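Local atomic coordinates of malate dehydrogenase (Naegleria fowleri, PDB entry 6UM4), a protein that probably catalyses the reversible, NAD-dependent oxidation of malate to oxaloacetate, as a member of the lactate/malate dehydrogenase family. Residues K329-A332 with A333-A336. Numbering follows the deposited sequence.
Sequences KSSA and ASAA
The carbonyl oxygen of Ala332 receives the amide of Ala336, with O and N 2.9 Å apart and an N-H...O angle of 168°. One residue earlier the bond repeats, Ala335 N reaching Ser331 O at 3.1 Å. These i to i+4 bonds close the first turn of helix 332-348, with Ser331 as its N-cap. Its hydroxyl makes no capping bond, however, and the inverse gamma-turn backbone of this residue differs from that of a usual serine N-cap; OG lies 4.0 Å from Ser334 OG. What meets Ser334 is instead the methylene, Ser331 CB standing 3.4 Å from Ser334 OG. The gamma turn, centred on Ser331, is closed by a weak bond of 2.9 Å from Ala332 N to Ser330 O and leads the chain from the loop after helix 319-327 into helix 332-348. The turn belongs to the C-terminal alpha/beta domain of the dehydrogenase and lies at the dimer interface. Ser334 has a chi1 of 45°, close to the 46° of Ser331, and its OG is hydrogen-bonded to Glu149 of the second subunit; a short hydroxyl suits a place where a carboxylate comes close to the helix. Alanine suits the other positions because a methyl lets neighbouring helices approach: Ala333 packs on Phe115 of the second subunit, while Ala332 and Ala335 touch Ile109 and Ala336 touches Ser112, both on helix 108-118 of the same chain. Ala336 CB also rests 3.6 Å from Ala332 O, beside the bond made by its own amide.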
ATOM      1  N   LYS A 329      -3.549 -16.849   3.088  1.00 39.18           N
ATOM      2  CA  LYS A 329      -2.215 -16.271   3.083  1.00 34.72           C
ATOM      3  C   LYS A 329      -2.054 -15.488   4.371  1.00 31.84           C
ATOM      4  O   LYS A 329      -3.041 -15.147   5.025  1.00 34.93           O
ATOM      5  CB  LYS A 329      -1.984 -15.354   1.869  1.00 28.49           C
ATOM      6  N   SER A 330      -0.805 -15.203   4.733  1.00 23.84           N
ATOM      7  CA  SER A 330      -0.545 -14.442   5.946  1.00 29.51           C
ATOM      8  C   SER A 330      -0.829 -12.957   5.712  1.00 34.93           C
ATOM      9  O   SER A 330      -0.988 -12.496   4.577  1.00 38.09           O
ATOM     10  CB  SER A 330       0.895 -14.642   6.417  1.00 25.32           C
ATOM     11  OG  SER A 330       1.782 -14.077   5.471  1.00 36.39           O
ATOM     12  N   SER A 331      -0.873 -12.202   6.810  1.00 30.65           N
ATOM     13  CA  SER A 331      -1.356 -10.820   6.795  1.00 31.50           C
ATOM     14  C   SER A 331      -0.248  -9.828   6.414  1.00 22.28           C
ATOM     15  O   SER A 331       0.104  -8.926   7.170  1.00 23.69           O
ATOM     16  CB  SER A 331      -1.948 -10.476   8.157  1.00 38.47           C
ATOM     17  OG  SER A 331      -1.088 -10.902   9.202  1.00 39.20           O
ATOM     18  N   ALA A 332       0.255  -9.967   5.188  1.00 23.05           N
ATOM     19  CA  ALA A 332       1.360  -9.122   4.737  1.00 19.67           C
ATOM     20  C   ALA A 332       0.999  -7.640   4.750  1.00 18.56           C
ATOM     21  O   ALA A 332       1.814  -6.793   5.134  1.00 18.21           O
ATOM     22  CB  ALA A 332       1.789  -9.553   3.344  1.00 24.79           C
ATOM     23  N   ALA A 333      -0.200  -7.298   4.290  1.00 20.51           N
ATOM     24  CA  ALA A 333      -0.554  -5.892   4.153  1.00 18.60           C
ATOM     25  C   ALA A 333      -0.595  -5.198   5.513  1.00 20.77           C
ATOM     26  O   ALA A 333      -0.136  -4.061   5.652  1.00 24.61           O
ATOM     27  CB  ALA A 333      -1.900  -5.762   3.428  1.00 19.05           C
ATOM     28  N   SER A 334      -1.183  -5.841   6.531  1.00 22.92           N
ATOM     29  CA  SER A 334      -1.190  -5.174   7.831  1.00 17.76           C
ATOM     30  C   SER A 334       0.191  -5.182   8.494  1.00 17.47           C
ATOM     31  O   SER A 334       0.533  -4.229   9.200  1.00 20.27           O
ATOM     32  CB  SER A 334      -2.287  -5.762   8.745  1.00 22.16           C
ATOM     33  OG  SER A 334      -2.327  -7.176   8.723  1.00 27.82           O
ATOM     34  N   ALA A 335       1.025  -6.204   8.274  1.00 17.54           N
ATOM     35  CA  ALA A 335       2.383  -6.116   8.818  1.00 20.93           C
ATOM     36  C   ALA A 335       3.148  -4.955   8.189  1.00 23.04           C
ATOM     37  O   ALA A 335       3.876  -4.234   8.883  1.00 21.40           O
ATOM     38  CB  ALA A 335       3.152  -7.431   8.639  1.00 18.60           C
ATOM     39  N   ALA A 336       3.004  -4.766   6.865  1.00 17.50           N
ATOM     40  CA  ALA A 336       3.624  -3.606   6.225  1.00 17.57           C
ATOM     41  C   ALA A 336       3.064  -2.319   6.813  1.00 17.47           C
ATOM     42  O   ALA A 336       3.816  -1.380   7.098  1.00 17.48           O
ATOM     43  CB  ALA A 336       3.403  -3.641   4.707  1.00 20.53           C
TER